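Local coordinates for protein Two-component sensor histidine kinase (Nostoc sp., PDB 6OZB) that probably senses light through a bilin-binding GAF domain, here carrying phycoerythrobilin, as the photoreceptor part of a cyanobacterial phytochrome histidine kinase, at residues 103-108 and 141-146; 150-155 and 178-183; 156-161 and 193-198. The protein carries 1 engineered substitution. All blocks are in the same frame, centred on the assembly; numbering follows the deposited sequence.

Contact 1. Residues 103-108 and 141-146. With PEB (phycoerythrobilin), chain F.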
loop_
_atom_site.group_PDB
_atom_site.type_symbol
_atom_site.label_atom_id
_atom_site.label_comp_id
_atom_site.label_asym_id
_atom_site.label_seq_id
_atom_site.Cartn_x
_atom_site.Cartn_y
_atom_site.Cartn_z
ATOM N N SER C 103 -13.217 -5.010 -1.836
ATOM C CA SER C 103 -12.344 -4.083 -2.556
ATOM C C SER C 103 -12.768 -2.641 -2.387
ATOM O O SER C 103 -13.942 -2.336 -2.527
ATOM C CB SER C 103 -12.345 -4.399 -4.042
ATOM O OG SER C 103 -11.857 -5.691 -4.333
ATOM N N ILE C 104 -11.792 -1.775 -2.100
ATOM C CA ILE C 104 -11.972 -0.336 -1.986
ATOM C C ILE C 104 -11.150 0.358 -3.070
ATOM O O ILE C 104 -9.939 0.288 -3.021
ATOM C CB ILE C 104 -11.493 0.184 -0.616
ATOM C CG1 ILE C 104 -12.241 -0.485 0.543
ATOM C CG2 ILE C 104 -11.576 1.700 -0.554
ATOM C CD1 ILE C 104 -11.471 -0.445 1.870
ATOM N N VAL C 105 -11.796 1.046 -4.015
ATOM C CA VAL C 105 -11.078 1.802 -5.039
ATOM C C VAL C 105 -11.088 3.263 -4.659
ATOM O O VAL C 105 -12.135 3.833 -4.397
ATOM C CB VAL C 105 -11.689 1.614 -6.458
ATOM C CG1 VAL C 105 -10.912 2.392 -7.481
ATOM C CG2 VAL C 105 -11.691 0.141 -6.826
ATOM N N ASP C 106 -9.897 3.860 -4.650
ATOM C CA ASP C 106 -9.710 5.258 -4.350
ATOM C C ASP C 106 -9.177 5.921 -5.614
ATOM O O ASP C 106 -7.987 5.828 -5.951
ATOM C CB ASP C 106 -8.769 5.411 -3.170
ATOM C CG ASP C 106 -8.673 6.840 -2.689
ATOM O OD1 ASP C 106 -9.500 7.233 -1.835
ATOM O OD2 ASP C 106 -7.752 7.553 -3.147
ATOM N N VAL C 107 -10.074 6.557 -6.344
ATOM C CA VAL C 107 -9.709 7.111 -7.641
ATOM C C VAL C 107 -8.618 8.165 -7.538
ATOM O O VAL C 107 -7.690 8.190 -8.368
ATOM C CB VAL C 107 -10.964 7.683 -8.336
ATOM C CG1 VAL C 107 -10.607 8.427 -9.583
ATOM C CG2 VAL C 107 -11.936 6.538 -8.680
ATOM N N ALA C 108 -8.689 9.027 -6.529
ATOM C CA ALA C 108 -7.698 10.102 -6.389
ATOM C C ALA C 108 -6.266 9.604 -6.308
ATOM O O ALA C 108 -5.392 10.230 -6.862
ATOM C CB ALA C 108 -7.986 10.942 -5.158
ATOM N N GLU C 141 -10.949 4.313 -15.248
ATOM C CA GLU C 141 -11.655 5.043 -16.309
ATOM C C GLU C 141 -13.154 4.714 -16.293
ATOM O O GLU C 141 -13.994 5.578 -16.523
ATOM C CB GLU C 141 -11.008 4.734 -17.677
ATOM C CG GLU C 141 -9.629 5.434 -17.844
ATOM C CD GLU C 141 -8.719 4.813 -18.908
ATOM O OE1 GLU C 141 -9.232 4.180 -19.857
ATOM O OE2 GLU C 141 -7.480 4.974 -18.793
ATOM N N TYR C 142 -13.477 3.461 -15.999
ATOM C CA TYR C 142 -14.848 2.984 -15.885
ATOM C C TYR C 142 -15.594 3.747 -14.790
ATOM O O TYR C 142 -16.723 4.213 -14.990
ATOM C CB TYR C 142 -14.794 1.505 -15.575
ATOM C CG TYR C 142 -16.080 0.710 -15.483
ATOM C CD1 TYR C 142 -16.691 0.485 -14.260
ATOM C CD2 TYR C 142 -16.623 0.111 -16.611
ATOM C CE1 TYR C 142 -17.844 -0.303 -14.170
ATOM C CE2 TYR C 142 -17.764 -0.673 -16.536
ATOM C CZ TYR C 142 -18.365 -0.878 -15.319
ATOM O OH TYR C 142 -19.493 -1.661 -15.272
ATOM N N LEU C 143 -14.952 3.884 -13.633
ATOM C CA LEU C 143 -15.573 4.578 -12.498
ATOM C C LEU C 143 -15.656 6.090 -12.791
ATOM O O LEU C 143 -16.687 6.723 -12.559
ATOM C CB LEU C 143 -14.793 4.305 -11.205
ATOM C CG LEU C 143 -14.796 2.867 -10.685
ATOM C CD1 LEU C 143 -13.842 2.695 -9.476
ATOM C CD2 LEU C 143 -16.157 2.416 -10.296
ATOM N N THR C 144 -14.571 6.662 -13.297
ATOM C CA THR C 144 -14.554 8.083 -13.599
ATOM C C THR C 144 -15.661 8.447 -14.628
ATOM O O THR C 144 -16.253 9.510 -14.542
ATOM C CB THR C 144 -13.165 8.530 -14.091
ATOM O OG1 THR C 144 -12.205 8.293 -13.061
ATOM C CG2 THR C 144 -13.169 10.009 -14.408
ATOM N N ALA C 145 -15.950 7.563 -15.579
ATOM C CA ALA C 145 -16.967 7.830 -16.576
ATOM C C ALA C 145 -18.353 7.964 -15.938
ATOM O O ALA C 145 -19.230 8.604 -16.514
ATOM C CB ALA C 145 -16.975 6.726 -17.615
ATOM N N MET C 146 -18.536 7.336 -14.773
ATOM C CA MET C 146 -19.795 7.384 -13.998
ATOM C C MET C 146 -19.829 8.531 -12.977
ATOM O O MET C 146 -20.831 8.737 -12.293
ATOM C CB MET C 146 -20.018 6.077 -13.260
ATOM C CG MET C 146 -20.516 4.962 -14.133
ATOM S SD MET C 146 -20.910 3.459 -13.262
ATOM C CE MET C 146 -19.374 3.058 -12.477
HETATM C CHC PEB F . -17.465 -3.842 -12.339
HETATM N NC PEB F . -14.961 -4.200 -12.341
HETATM C C1C PEB F . -13.976 -4.666 -11.525
HETATM C C2C PEB F . -14.511 -5.040 -10.318
HETATM C C3C PEB F . -15.869 -4.813 -10.373
HETATM C C4C PEB F . -16.140 -4.286 -11.656
HETATM C CMC PEB F . -16.779 -5.146 -9.205
HETATM C CAC PEB F . -13.647 -5.615 -9.146
HETATM C CBC PEB F . -12.863 -4.512 -8.457
HETATM C CGC PEB F . -13.789 -3.775 -7.524
HETATM O O1C PEB F . -14.374 -4.429 -6.615
HETATM O O2C PEB F . -13.970 -2.525 -7.636
HETATM N ND PEB F . -18.316 -2.475 -10.518
HETATM C C1D PEB F . -18.558 -3.691 -11.400
HETATM C C2D PEB F . -19.769 -3.333 -12.124
HETATM C C3D PEB F . -20.213 -2.073 -11.783
HETATM C C4D PEB F . -19.394 -1.484 -10.789
HETATM C CMD PEB F . -20.387 -4.234 -13.228
HETATM C CAD PEB F . -21.388 -1.366 -12.482
HETATM C CBD PEB F . -22.289 -0.675 -11.717
HETATM O OD PEB F . -19.518 -0.399 -10.242
HETATM N NA PEB F . -13.508 -3.153 -17.054
HETATM C C1A PEB F . -14.292 -2.688 -18.144
HETATM C C2A PEB F . -13.562 -2.956 -19.434
HETATM C C3A PEB F . -12.258 -3.652 -19.077
HETATM C C4A PEB F . -12.280 -3.748 -17.538
HETATM C CMA PEB F . -14.424 -3.771 -20.449
HETATM C CBA PEB F . -10.821 -2.774 -21.020
HETATM O OA PEB F . -15.393 -2.178 -18.023
HETATM C CHA PEB F . -11.226 -4.232 -16.821
HETATM C CAA PEB F . -10.944 -2.989 -19.500
HETATM N NB PEB F . -12.404 -4.372 -14.388
HETATM C C1B PEB F . -11.258 -4.406 -15.306
HETATM C C2B PEB F . -10.036 -4.672 -14.586
HETATM C C3B PEB F . -10.387 -4.800 -13.204
HETATM C C4B PEB F . -11.874 -4.626 -13.039
HETATM C CHB PEB F . -12.474 -4.727 -11.809
HETATM C CMB PEB F . -8.678 -4.788 -15.201
HETATM C CAB PEB F . -9.430 -5.073 -12.062
HETATM C CBB PEB F . -9.076 -3.760 -11.397
HETATM C CGB PEB F . -7.987 -4.110 -10.381
HETATM O O1B PEB F . -8.299 -4.861 -9.409
HETATM O O2B PEB F . -6.816 -3.687 -10.539
#

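Contact 2. Residues 150-155 and 178-183. With PEB (phycoerythrobilin), chain F.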
loop_
_atom_site.group_PDB
_atom_site.type_symbol
_atom_site.label_atom_id
_atom_site.label_comp_id
_atom_site.label_asym_id
_atom_site.label_seq_id
_atom_site.Cartn_x
_atom_site.Cartn_y
_atom_site.Cartn_z
ATOM N N SER C 150 -15.186 7.012 -5.343
ATOM C CA SER C 150 -15.003 5.965 -4.351
ATOM C C SER C 150 -15.929 4.816 -4.637
ATOM O O SER C 150 -17.147 5.029 -4.724
ATOM C CB SER C 150 -15.320 6.503 -2.943
ATOM O OG SER C 150 -15.440 5.464 -1.979
ATOM N N SER C 151 -15.377 3.606 -4.698
ATOM C CA SER C 151 -16.182 2.404 -4.883
ATOM C C SER C 151 -15.813 1.386 -3.812
ATOM O O SER C 151 -14.633 1.215 -3.503
ATOM C CB SER C 151 -15.952 1.822 -6.264
ATOM O OG SER C 151 -16.636 0.602 -6.425
ATOM N N VAL C 152 -16.812 0.719 -3.239
ATOM C CA VAL C 152 -16.568 -0.361 -2.278
ATOM C C VAL C 152 -17.459 -1.521 -2.664
ATOM O O VAL C 152 -18.673 -1.330 -2.842
ATOM C CB VAL C 152 -16.861 0.048 -0.823
ATOM C CG1 VAL C 152 -16.506 -1.098 0.143
ATOM C CG2 VAL C 152 -16.085 1.278 -0.428
ATOM N N VAL C 153 -16.860 -2.702 -2.817
ATOM C CA VAL C 153 -17.591 -3.897 -3.261
ATOM C C VAL C 153 -17.342 -5.073 -2.330
ATOM O O VAL C 153 -16.215 -5.355 -1.972
ATOM C CB VAL C 153 -17.170 -4.278 -4.678
ATOM C CG1 VAL C 153 -17.800 -5.582 -5.124
ATOM C CG2 VAL C 153 -17.561 -3.150 -5.646
ATOM N N ALA C 154 -18.418 -5.748 -1.935
ATOM C CA ALA C 154 -18.318 -7.012 -1.217
ATOM C C ALA C 154 -19.188 -8.060 -1.910
ATOM O O ALA C 154 -20.348 -7.773 -2.242
ATOM C CB ALA C 154 -18.756 -6.849 0.220
ATOM N N PRO C 155 -18.649 -9.258 -2.126
ATOM C CA PRO C 155 -19.394 -10.310 -2.817
ATOM C C PRO C 155 -20.459 -10.923 -1.945
ATOM O O PRO C 155 -20.296 -10.999 -0.730
ATOM C CB PRO C 155 -18.321 -11.339 -3.165
ATOM C CG PRO C 155 -17.292 -11.160 -2.135
ATOM C CD PRO C 155 -17.274 -9.696 -1.809
ATOM N N GLU C 178 -11.791 -0.331 8.294
ATOM C CA GLU C 178 -12.082 -1.741 8.518
ATOM C C GLU C 178 -13.491 -1.942 9.035
ATOM O O GLU C 178 -14.167 -2.884 8.635
ATOM C CB GLU C 178 -11.102 -2.324 9.523
ATOM C CG GLU C 178 -9.646 -2.278 9.078
ATOM C CD GLU C 178 -9.299 -3.374 8.087
ATOM O OE1 GLU C 178 -8.103 -3.494 7.739
ATOM O OE2 GLU C 178 -10.214 -4.120 7.663
ATOM N N ASP C 179 -13.937 -1.050 9.913
ATOM C CA ASP C 179 -15.262 -1.172 10.510
ATOM C C ASP C 179 -16.359 -1.122 9.463
ATOM O O ASP C 179 -17.364 -1.829 9.577
ATOM C CB ASP C 179 -15.494 -0.076 11.547
ATOM C CG ASP C 179 -14.817 -0.368 12.877
ATOM O OD1 ASP C 179 -14.091 -1.387 12.989
ATOM O OD2 ASP C 179 -15.032 0.426 13.820
ATOM N N GLU C 180 -16.183 -0.280 8.450
ATOM C CA GLU C 180 -17.134 -0.193 7.355
ATOM C C GLU C 180 -17.112 -1.461 6.522
ATOM O O GLU C 180 -18.168 -1.929 6.100
ATOM C CB GLU C 180 -16.867 1.019 6.472
ATOM C CG GLU C 180 -17.770 1.078 5.233
ATOM C CD GLU C 180 -17.693 2.430 4.500
ATOM O OE1 GLU C 180 -17.352 3.448 5.138
ATOM O OE2 GLU C 180 -17.993 2.469 3.288
ATOM N N LEU C 181 -15.942 -2.048 6.296
ATOM C CA LEU C 181 -15.933 -3.305 5.551
ATOM C C LEU C 181 -16.594 -4.391 6.357
ATOM O O LEU C 181 -17.257 -5.243 5.792
ATOM C CB LEU C 181 -14.537 -3.798 5.175
ATOM C CG LEU C 181 -13.741 -3.070 4.123
ATOM C CD1 LEU C 181 -12.516 -3.933 3.826
ATOM C CD2 LEU C 181 -14.574 -2.838 2.877
ATOM N N GLU C 182 -16.374 -4.375 7.665
ATOM C CA GLU C 182 -16.925 -5.398 8.549
ATOM C C GLU C 182 -18.450 -5.298 8.498
ATOM O O GLU C 182 -19.132 -6.313 8.447
ATOM C CB GLU C 182 -16.385 -5.234 9.974
ATOM C CG GLU C 182 -16.996 -6.179 10.997
ATOM C CD GLU C 182 -16.540 -5.875 12.417
ATOM O OE1 GLU C 182 -15.373 -5.466 12.599
ATOM O OE2 GLU C 182 -17.358 -6.035 13.347
ATOM N N ALA C 183 -18.980 -4.077 8.490
ATOM C CA ALA C 183 -20.419 -3.862 8.358
ATOM C C ALA C 183 -20.965 -4.422 7.057
ATOM O O ALA C 183 -21.984 -5.106 7.055
ATOM C CB ALA C 183 -20.747 -2.387 8.455
HETATM C CHC PEB F . -17.465 -3.842 -12.339
HETATM N NC PEB F . -14.961 -4.200 -12.341
HETATM C C1C PEB F . -13.976 -4.666 -11.525
HETATM C C2C PEB F . -14.511 -5.040 -10.318
HETATM C C3C PEB F . -15.869 -4.813 -10.373
HETATM C C4C PEB F . -16.140 -4.286 -11.656
HETATM C CMC PEB F . -16.779 -5.146 -9.205
HETATM C CAC PEB F . -13.647 -5.615 -9.146
HETATM C CBC PEB F . -12.863 -4.512 -8.457
HETATM C CGC PEB F . -13.789 -3.775 -7.524
HETATM O O1C PEB F . -14.374 -4.429 -6.615
HETATM O O2C PEB F . -13.970 -2.525 -7.636
HETATM N ND PEB F . -18.316 -2.475 -10.518
HETATM C C1D PEB F . -18.558 -3.691 -11.400
HETATM C C2D PEB F . -19.769 -3.333 -12.124
HETATM C C3D PEB F . -20.213 -2.073 -11.783
HETATM C C4D PEB F . -19.394 -1.484 -10.789
HETATM C CMD PEB F . -20.387 -4.234 -13.228
HETATM C CAD PEB F . -21.388 -1.366 -12.482
HETATM C CBD PEB F . -22.289 -0.675 -11.717
HETATM O OD PEB F . -19.518 -0.399 -10.242
HETATM N NA PEB F . -13.508 -3.153 -17.054
HETATM C C1A PEB F . -14.292 -2.688 -18.144
HETATM C C2A PEB F . -13.562 -2.956 -19.434
HETATM C C3A PEB F . -12.258 -3.652 -19.077
HETATM C C4A PEB F . -12.280 -3.748 -17.538
HETATM C CMA PEB F . -14.424 -3.771 -20.449
HETATM C CBA PEB F . -10.821 -2.774 -21.020
HETATM O OA PEB F . -15.393 -2.178 -18.023
HETATM C CHA PEB F . -11.226 -4.232 -16.821
HETATM C CAA PEB F . -10.944 -2.989 -19.500
HETATM N NB PEB F . -12.404 -4.372 -14.388
HETATM C C1B PEB F . -11.258 -4.406 -15.306
HETATM C C2B PEB F . -10.036 -4.672 -14.586
HETATM C C3B PEB F . -10.387 -4.800 -13.204
HETATM C C4B PEB F . -11.874 -4.626 -13.039
HETATM C CHB PEB F . -12.474 -4.727 -11.809
HETATM C CMB PEB F . -8.678 -4.788 -15.201
HETATM C CAB PEB F . -9.430 -5.073 -12.062
HETATM C CBB PEB F . -9.076 -3.760 -11.397
HETATM C CGB PEB F . -7.987 -4.110 -10.381
HETATM O O1B PEB F . -8.299 -4.861 -9.409
HETATM O O2B PEB F . -6.816 -3.687 -10.539
#

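Contact 3. Residues 156-161 and 193-198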
loop_
_atom_site.group_PDB
_atom_site.type_symbol
_atom_site.label_atom_id
_atom_site.label_comp_id
_atom_site.label_asym_id
_atom_site.label_seq_id
_atom_site.Cartn_x
_atom_site.Cartn_y
_atom_site.Cartn_z
ATOM N N ILE C 156 -21.516 -11.384 -2.601
ATOM C CA ILE C 156 -22.604 -12.126 -1.977
ATOM C C ILE C 156 -22.551 -13.556 -2.489
ATOM O O ILE C 156 -22.546 -13.804 -3.717
ATOM C CB ILE C 156 -23.953 -11.495 -2.322
ATOM C CG1 ILE C 156 -23.993 -10.014 -1.934
ATOM C CG2 ILE C 156 -25.117 -12.242 -1.677
ATOM C CD1 ILE C 156 -25.150 -9.262 -2.592
ATOM N N PHE C 157 -22.550 -14.513 -1.565
ATOM C CA PHE C 157 -22.493 -15.925 -1.927
ATOM C C PHE C 157 -23.793 -16.607 -1.547
ATOM O O PHE C 157 -24.495 -16.171 -0.641
ATOM C CB PHE C 157 -21.312 -16.624 -1.260
ATOM C CG PHE C 157 -19.986 -16.291 -1.882
ATOM C CD1 PHE C 157 -19.303 -15.161 -1.513
ATOM C CD2 PHE C 157 -19.441 -17.095 -2.865
ATOM C CE1 PHE C 157 -18.108 -14.843 -2.100
ATOM C CE2 PHE C 157 -18.233 -16.781 -3.446
ATOM C CZ PHE C 157 -17.575 -15.648 -3.067
ATOM N N CYS C 158 -24.122 -17.668 -2.263
ATOM C CA CYS C 158 -25.183 -18.555 -1.820
ATOM C C CYS C 158 -24.548 -19.921 -1.790
ATOM O O CYS C 158 -24.201 -20.479 -2.829
ATOM C CB CYS C 158 -26.407 -18.490 -2.737
ATOM S SG CYS C 158 -27.754 -19.613 -2.171
ATOM N N GLN C 159 -24.367 -20.437 -0.576
ATOM C CA GLN C 159 -23.523 -21.602 -0.354
ATOM C C GLN C 159 -22.135 -21.314 -0.947
ATOM O O GLN C 159 -21.467 -20.382 -0.488
ATOM C CB GLN C 159 -24.190 -22.845 -0.933
ATOM C CG GLN C 159 -25.582 -23.048 -0.322
ATOM C CD GLN C 159 -26.227 -24.369 -0.686
ATOM O OE1 GLN C 159 -26.356 -24.710 -1.858
ATOM N NE2 GLN C 159 -26.643 -25.117 0.325
ATOM N N ASP C 160 -21.703 -22.050 -1.969
ATOM C CA ASP C 160 -20.363 -21.818 -2.521
ATOM C C ASP C 160 -20.373 -21.051 -3.847
ATOM O O ASP C 160 -19.328 -20.859 -4.461
ATOM C CB ASP C 160 -19.631 -23.151 -2.691
ATOM C CG ASP C 160 -20.358 -24.098 -3.616
ATOM O OD1 ASP C 160 -21.579 -24.267 -3.432
ATOM O OD2 ASP C 160 -19.711 -24.686 -4.511
ATOM N N GLU C 161 -21.536 -20.566 -4.260
ATOM C CA GLU C 161 -21.664 -19.917 -5.558
ATOM C C GLU C 161 -21.634 -18.405 -5.398
ATOM O O GLU C 161 -22.290 -17.853 -4.517
ATOM C CB GLU C 161 -22.968 -20.320 -6.245
ATOM C CG GLU C 161 -23.114 -21.817 -6.519
ATOM C CD GLU C 161 -22.177 -22.330 -7.601
ATOM O OE1 GLU C 161 -21.874 -21.566 -8.544
ATOM O OE2 GLU C 161 -21.754 -23.505 -7.512
ATOM N N VAL C 193 -28.094 -15.508 3.879
ATOM C CA VAL C 193 -29.072 -16.326 4.604
ATOM C C VAL C 193 -30.473 -16.197 3.977
ATOM O O VAL C 193 -31.157 -17.200 3.789
ATOM C CB VAL C 193 -29.144 -15.946 6.100
ATOM C CG1 VAL C 193 -30.370 -16.577 6.777
ATOM C CG2 VAL C 193 -27.895 -16.343 6.787
ATOM N N ALA C 194 -30.890 -14.982 3.646
ATOM C CA ALA C 194 -32.186 -14.786 3.006
ATOM C C ALA C 194 -32.229 -15.541 1.678
ATOM O O ALA C 194 -33.215 -16.184 1.338
ATOM C CB ALA C 194 -32.472 -13.296 2.788
ATOM N N ILE C 195 -31.162 -15.426 0.897
ATOM C CA ILE C 195 -31.106 -16.132 -0.374
ATOM C C ILE C 195 -31.164 -17.653 -0.206
ATOM O O ILE C 195 -31.945 -18.341 -0.883
ATOM C CB ILE C 195 -29.839 -15.714 -1.155
ATOM C CG1 ILE C 195 -29.893 -14.224 -1.467
ATOM C CG2 ILE C 195 -29.721 -16.529 -2.420
ATOM C CD1 ILE C 195 -28.485 -13.610 -1.709
ATOM N N ALA C 196 -30.364 -18.210 0.699
ATOM C CA ALA C 196 -30.426 -19.643 0.954
ATOM C C ALA C 196 -31.809 -20.126 1.397
ATOM O O ALA C 196 -32.255 -21.216 1.009
ATOM C CB ALA C 196 -29.415 -20.033 1.996
ATOM N N GLN C 197 -32.468 -19.361 2.260
ATOM C CA GLN C 197 -33.762 -19.791 2.747
ATOM C C GLN C 197 -34.749 -19.821 1.602
ATOM O O GLN C 197 -35.528 -20.740 1.491
ATOM C CB GLN C 197 -34.276 -18.860 3.853
ATOM C CG GLN C 197 -35.561 -19.360 4.502
ATOM C CD GLN C 197 -35.358 -20.610 5.308
ATOM O OE1 GLN C 197 -34.422 -20.714 6.086
ATOM N NE2 GLN C 197 -36.218 -21.595 5.090
ATOM N N SER C 198 -34.682 -18.793 0.757
ATOM C CA SER C 198 -35.578 -18.719 -0.392
ATOM C C SER C 198 -35.348 -19.898 -1.326
ATOM O O SER C 198 -36.293 -20.516 -1.777
ATOM C CB SER C 198 -35.393 -17.395 -1.124
ATOM O OG SER C 198 -36.349 -17.271 -2.165
#

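Contact 1. Residues 103-108 and 141-146
Val-107 and Thr-144 bring the two backbones closest, their CA atoms 7.7 Å apart, where the end of strand 102-106 passes the last turn of helix 137-145. Side chains bridge that gap. Val-105 does two jobs: with CG1 anti to the backbone N (chi1 -179°), this methyl meets Leu-143 CD1 at 3.6 Å, while the other branch, CG2, turns to the chromophore and lies 3.6 Å from the propionate oxygen O2C of phycoerythrobilin. Two residues on, Val-107 CG1 lies against Thr-144 OG1 at 3.8 Å; that hydroxyl is bonded to the carbonyl of Val-140. Tyr-142 serves the pigment instead, its ring meeting C3D of phycoerythrobilin in plane at the edge, with CE1 3.8 Å away, while its hydroxyl bonds to Asp-87. Replacing Tyr-142 by an alanine is likely to leave Asp-87 OD2 without its hydroxyl partner and to open a gap beside C3D of the bilin. Ser-103 CB sits 3.3 Å from propionate oxygen O1C, and its OG is held by Gln-114. On the sheet, strand 102-106 runs between strands 111-115 and 150-158, and through Val-105 this strand meets both helix 137-145 and the bilin.

Contact 2. Residues 150-155 and 178-183
Behind the bilin pocket, Val-152 and Leu-181 join the central sheet of the GAF domain to its last helix. Val-152 CG1 meets Leu-181 CD2 at 3.8 Å, methyl against methyl, the two side chains slanting past each other. Leu-181 does not start out aimed at the strand; its CG stands beside the backbone N (chi1 -71°), CD1 continues the extended chain, and the other methyl, CD2, is the one turned to the valine. The second valine methyl, CG2, faces the carboxylate of Glu-180 at 4.3 Å from OE2, a loose contact; that oxygen forms a salt bridge with Arg-174. Strand 150-158 here separates two environments, as expected of a GAF fold, with the bilin pocket on one face of the antiparallel sheet and helix 178-201 against the other. Val-152 points to the helix, whereas the next residue, Val-153, points away from it and into the pocket, where its CB comes within 3.4 Å of the propionate oxygen O1C of phycoerythrobilin. Val-152 is further enclosed by Val-176 and Met-184, and Leu-181 also rests on Ile-104 of the adjacent strand 102-106. One helical turn on from Met-184, Val-188 touches Ala-154.

Contact 3. Residues 156-161 and 193-198
Apolar packing between Ile-156, Cys-158 and Ile-195 carries this contact, with strand 156-158 and helix 193-198 running roughly the same way at 27° and their axes 8.0 Å apart. Ile-195 works as a two-pronged group. Its CG1 stands beside the backbone N (chi1 -62°) and its CG2 anti to it, which separates the two ends of the side chain: CD1 reaches Ile-156 CG2 at 3.6 Å, and CG2 reaches Cys-158 SG at 3.7 Å. The two isoleucines cross at about a right angle, and the touch is methyl to methyl. Cys-158 swings its sulfur anti to its own N (chi1 -180°), and from there SG also lies over the helix backbone, 4.1 Å from Ala-196 CA. The small side chain of Ala-196 probably helps the strand to come near here; the CA atoms of Cys-158 and Ala-196 are 6.0 Å apart.

Backbone hydrogen bonds act within each segment. Cys-158 N to Glu-161 O and Glu-161 N to Cys-158 O close a type II' turn, with Gln-159 at positive phi, and so form a tight two-residue hairpin leading into strand 161-170. The helix keeps its own ladder, including Gln-197 N to Val-193 O.

Beyond the two segments, Trp-163 touches both isoleucines and Leu-32 of helix 32-47 adds to the cover of Ile-195, while Phe-157, on the far side of the strand, makes a cation-pi contact with Lys-100. With dispersion and close packing as the forces joining the two segments, the fit between them probably rests on side-chain shape rather than on directional bonds.

All three contacts lie within one GAF domain and are built on its antiparallel sheet. Contact 1 closes before contact 2 opens, whereas contacts 2 and 3 both use strand 150-158 and helix 178-201, and their segments alternate along the chain. The centres of contacts 2 and 3 are about 19 Å apart. Contacts 1 and 2, about 15 Å between centres, touch directly: strands 102-106 and 150-158 are neighbours, probably hydrogen-bonded from Val-105 N to Ser-151 O, and both contacts reach phycoerythrobilin. Contact 3 is about 28 Å from contact 1, across the centre of the chain. One strand thus runs from the bilin pocket to the far hairpin and packs on helix 178-201 in both places.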